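Local coordinates for probable tRNA pseudouridine synthase D (Methanosarcina mazei, PDB 1Z2Z), which probably converts uridine 13 of transfer RNA into pseudouridine, as a member of the TruD family of pseudouridine synthases, at residues E195-P205 / R217-F226. Residues are numbered along the deposited sequence; the frame is centred on the assembly and turned at random.
Sequences EKAALLYIAEP and RQFVKDTLDF
Leu199 turns its branched end to Leu224, the two side chains meeting at about a right angle through their CD2 methyls, while CD1 of Leu199 comes to the edge of the Phe226 ring. Leucine suits this place because its two apolar methyls can serve two partners at once, where the chain leaves helix 213-223 at Leu224. At the end of the first helix, NH1 of Arg217 lies 3.0 Å from Ile202 O, which sits at the guanidinium edge near its plane. Extended from CG to NE, the arginine chain carries this group past Ala203, and salt bridges to Glu240 and Glu209 steady it. Ala203, where helical geometry ends, is small enough for close approach; its CB is 3.5 Å from Lys221 CB and 3.8 Å from Val220 CG2. In Glu204, CG anti to the backbone N (chi1 -180°) and a bend at chi2 bring OE1 to the end of the Lys221 chain, making a long salt bridge (Glu204 OE1 to Lys221 NZ, 3.9 Å). Pro205 then lays its rigid ring against aliphatic carbons, CD being 3.6 Å from Lys221 CD. Far from the predicted nucleophile Asp86, helix 194-202 and its exit loop pack against helix 213-223 and its exit turn, a helix-loop-helix unit within the TRUD region.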
loop_
_atom_site.group_PDB
_atom_site.type_symbol
_atom_site.label_atom_id
_atom_site.label_comp_id
_atom_site.label_asym_id
_atom_site.label_seq_id
_atom_site.Cartn_x
_atom_site.Cartn_y
_atom_site.Cartn_z
ATOM N N GLU A 195 -10.582 -6.524 24.826
ATOM C CA GLU A 195 -9.475 -6.866 25.714
ATOM C C GLU A 195 -8.272 -7.256 24.858
ATOM O O GLU A 195 -7.122 -7.018 25.230
ATOM C CB GLU A 195 -9.860 -8.054 26.597
ATOM C CG GLU A 195 -8.749 -8.520 27.527
ATOM C CD GLU A 195 -8.864 -7.918 28.909
ATOM O OE1 GLU A 195 -7.838 -7.853 29.626
ATOM O OE2 GLU A 195 -9.990 -7.522 29.280
ATOM N N LYS A 196 -8.556 -7.868 23.712
ATOM C CA LYS A 196 -7.516 -8.304 22.792
ATOM C C LYS A 196 -7.181 -7.231 21.761
ATOM O O LYS A 196 -6.012 -7.003 21.457
ATOM C CB LYS A 196 -7.944 -9.599 22.086
ATOM C CG LYS A 196 -8.225 -10.764 23.042
ATOM C CD LYS A 196 -7.000 -11.086 23.902
ATOM C CE LYS A 196 -7.298 -12.138 24.962
ATOM N NZ LYS A 196 -6.104 -12.422 25.811
ATOM N N ALA A 197 -8.204 -6.570 21.227
ATOM C CA ALA A 197 -7.997 -5.521 20.231
ATOM C C ALA A 197 -7.131 -4.396 20.790
ATOM O O ALA A 197 -6.333 -3.796 20.067
ATOM C CB ALA A 197 -9.337 -4.962 19.765
ATOM N N ALA A 198 -7.295 -4.107 22.078
ATOM C CA ALA A 198 -6.520 -3.056 22.715
ATOM C C ALA A 198 -5.118 -3.547 23.033
ATOM O O ALA A 198 -4.142 -2.824 22.844
ATOM C CB ALA A 198 -7.210 -2.593 23.982
ATOM N N LEU A 199 -5.016 -4.779 23.516
ATOM C CA LEU A 199 -3.718 -5.349 23.855
ATOM C C LEU A 199 -2.852 -5.592 22.624
ATOM O O LEU A 199 -1.643 -5.383 22.663
ATOM C CB LEU A 199 -3.901 -6.658 24.625
ATOM C CG LEU A 199 -3.681 -6.614 26.143
ATOM C CD1 LEU A 199 -4.513 -5.504 26.784
ATOM C CD2 LEU A 199 -4.044 -7.971 26.725
ATOM N N LEU A 200 -3.471 -6.030 21.532
ATOM C CA LEU A 200 -2.738 -6.290 20.300
ATOM C C LEU A 200 -2.052 -5.036 19.769
ATOM O O LEU A 200 -1.080 -5.127 19.022
ATOM C CB LEU A 200 -3.682 -6.836 19.225
ATOM C CG LEU A 200 -4.220 -8.261 19.382
ATOM C CD1 LEU A 200 -5.297 -8.522 18.341
ATOM C CD2 LEU A 200 -3.081 -9.256 19.238
ATOM N N TYR A 201 -2.563 -3.867 20.151
ATOM C CA TYR A 201 -2.005 -2.594 19.697
ATOM C C TYR A 201 -1.074 -2.013 20.754
ATOM O O TYR A 201 0.003 -1.509 20.445
ATOM C CB TYR A 201 -3.137 -1.599 19.399
ATOM C CG TYR A 201 -2.683 -0.325 18.720
ATOM C CD1 TYR A 201 -2.451 -0.287 17.347
ATOM C CD2 TYR A 201 -2.434 0.828 19.459
ATOM C CE1 TYR A 201 -1.977 0.868 16.727
ATOM C CE2 TYR A 201 -1.957 1.985 18.849
ATOM C CZ TYR A 201 -1.727 1.997 17.483
ATOM O OH TYR A 201 -1.215 3.127 16.889
ATOM N N ILE A 202 -1.497 -2.083 22.008
ATOM C CA ILE A 202 -0.686 -1.566 23.098
ATOM C C ILE A 202 0.605 -2.379 23.219
ATOM O O ILE A 202 1.699 -1.813 23.264
ATOM C CB ILE A 202 -1.463 -1.635 24.417
ATOM C CG1 ILE A 202 -2.718 -0.758 24.308
ATOM C CG2 ILE A 202 -0.558 -1.219 25.566
ATOM C CD1 ILE A 202 -3.736 -0.967 25.413
ATOM N N ALA A 203 0.456 -3.704 23.261
ATOM C CA ALA A 203 1.573 -4.641 23.370
ATOM C C ALA A 203 1.763 -5.401 22.052
ATOM O O ALA A 203 1.660 -4.816 20.978
ATOM C CB ALA A 203 1.318 -5.619 24.511
ATOM N N GLU A 204 2.044 -6.699 22.133
ATOM C CA GLU A 204 2.240 -7.523 20.935
ATOM C C GLU A 204 3.466 -7.119 20.127
ATOM O O GLU A 204 3.365 -6.360 19.164
ATOM C CB GLU A 204 1.023 -7.451 20.016
ATOM C CG GLU A 204 1.189 -8.299 18.761
ATOM C CD GLU A 204 0.627 -9.700 18.919
ATOM O OE1 GLU A 204 0.752 -10.287 20.017
ATOM O OE2 GLU A 204 0.066 -10.210 17.927
ATOM N N PRO A 205 4.638 -7.656 20.489
ATOM C CA PRO A 205 5.908 -7.369 19.821
ATOM C C PRO A 205 6.094 -8.095 18.492
ATOM O O PRO A 205 5.547 -9.175 18.286
ATOM C CB PRO A 205 6.925 -7.816 20.852
ATOM C CG PRO A 205 6.268 -9.043 21.412
ATOM C CD PRO A 205 4.846 -8.573 21.626
ATOM N N ARG A 217 6.813 -4.191 24.961
ATOM C CA ARG A 217 5.461 -4.662 24.656
ATOM C C ARG A 217 5.256 -6.041 25.250
ATOM O O ARG A 217 4.217 -6.334 25.836
ATOM C CB ARG A 217 5.241 -4.738 23.139
ATOM C CG ARG A 217 5.268 -3.395 22.424
ATOM C CD ARG A 217 5.102 -3.576 20.927
ATOM N NE ARG A 217 5.310 -2.331 20.188
ATOM C CZ ARG A 217 4.423 -1.345 20.099
ATOM N NH1 ARG A 217 3.246 -1.448 20.703
ATOM N NH2 ARG A 217 4.713 -0.250 19.409
ATOM N N GLN A 218 6.258 -6.891 25.080
ATOM C CA GLN A 218 6.215 -8.242 25.607
ATOM C C GLN A 218 5.963 -8.203 27.107
ATOM O O GLN A 218 5.274 -9.063 27.652
ATOM C CB GLN A 218 7.550 -8.937 25.346
ATOM C CG GLN A 218 7.438 -10.226 24.566
ATOM C CD GLN A 218 6.437 -11.170 25.177
ATOM O OE1 GLN A 218 6.316 -11.256 26.395
ATOM N NE2 GLN A 218 5.720 -11.895 24.334
ATOM N N PHE A 219 6.524 -7.198 27.773
ATOM C CA PHE A 219 6.366 -7.070 29.211
ATOM C C PHE A 219 4.917 -6.910 29.615
ATOM O O PHE A 219 4.359 -7.761 30.304
ATOM C CB PHE A 219 7.152 -5.875 29.743
ATOM C CG PHE A 219 7.074 -5.725 31.238
ATOM C CD1 PHE A 219 7.884 -6.483 32.069
ATOM C CD2 PHE A 219 6.173 -4.838 31.818
ATOM C CE1 PHE A 219 7.787 -6.373 33.457
ATOM C CE2 PHE A 219 6.072 -4.724 33.205
ATOM C CZ PHE A 219 6.883 -5.486 34.020
ATOM N N VAL A 220 4.300 -5.814 29.191
ATOM C CA VAL A 220 2.912 -5.561 29.552
ATOM C C VAL A 220 1.936 -6.521 28.890
ATOM O O VAL A 220 0.756 -6.539 29.230
ATOM C CB VAL A 220 2.497 -4.113 29.203
ATOM C CG1 VAL A 220 3.437 -3.141 29.883
ATOM C CG2 VAL A 220 2.488 -3.904 27.693
ATOM N N LYS A 221 2.429 -7.324 27.954
ATOM C CA LYS A 221 1.585 -8.280 27.244
ATOM C C LYS A 221 1.264 -9.499 28.103
ATOM O O LYS A 221 0.291 -10.208 27.853
ATOM C CB LYS A 221 2.279 -8.703 25.950
ATOM C CG LYS A 221 1.555 -9.736 25.119
ATOM C CD LYS A 221 2.089 -9.674 23.701
ATOM C CE LYS A 221 1.483 -10.738 22.819
ATOM N NZ LYS A 221 1.893 -12.078 23.292
ATOM N N ASP A 222 2.082 -9.739 29.121
ATOM C CA ASP A 222 1.860 -10.869 30.018
ATOM C C ASP A 222 1.703 -10.434 31.477
ATOM O O ASP A 222 1.533 -11.266 32.366
ATOM C CB ASP A 222 2.999 -11.899 29.872
ATOM C CG ASP A 222 4.354 -11.258 29.611
ATOM O OD1 ASP A 222 4.802 -10.450 30.443
ATOM O OD2 ASP A 222 4.975 -11.569 28.576
ATOM N N THR A 223 1.739 -9.121 31.710
ATOM C CA THR A 223 1.599 -8.566 33.057
ATOM C C THR A 223 0.518 -7.506 33.090
ATOM O O THR A 223 -0.052 -7.219 34.143
ATOM C CB THR A 223 2.894 -7.900 33.536
ATOM O OG1 THR A 223 3.325 -6.957 32.550
ATOM C CG2 THR A 223 3.973 -8.935 33.773
ATOM N N LEU A 224 0.251 -6.921 31.927
ATOM C CA LEU A 224 -0.760 -5.876 31.794
ATOM C C LEU A 224 -0.478 -4.694 32.717
ATOM O O LEU A 224 -1.381 -3.925 33.045
ATOM C CB LEU A 224 -2.156 -6.442 32.084
ATOM C CG LEU A 224 -2.684 -7.544 31.153
ATOM C CD1 LEU A 224 -4.056 -7.995 31.609
ATOM C CD2 LEU A 224 -2.742 -7.025 29.733
ATOM N N ASP A 225 0.780 -4.558 33.132
ATOM C CA ASP A 225 1.207 -3.464 34.003
ATOM C C ASP A 225 1.461 -2.214 33.142
ATOM O O ASP A 225 2.603 -1.915 32.790
ATOM C CB ASP A 225 2.479 -3.889 34.759
ATOM C CG ASP A 225 3.083 -2.769 35.601
ATOM O OD1 ASP A 225 2.486 -1.672 35.680
ATOM O OD2 ASP A 225 4.167 -3.001 36.187
ATOM N N PHE A 226 0.388 -1.496 32.806
ATOM C CA PHE A 226 0.467 -0.293 31.972
ATOM C C PHE A 226 1.240 0.838 32.638
ATOM O O PHE A 226 1.728 1.751 31.968
ATOM C CB PHE A 226 -0.939 0.190 31.613
ATOM C CG PHE A 226 -1.834 -0.896 31.105
ATOM C CD1 PHE A 226 -1.479 -1.637 29.983
ATOM C CD2 PHE A 226 -3.004 -1.221 31.779
ATOM C CE1 PHE A 226 -2.281 -2.679 29.530
ATOM C CE2 PHE A 226 -3.815 -2.261 31.338
ATOM C CZ PHE A 226 -3.449 -2.998 30.214
#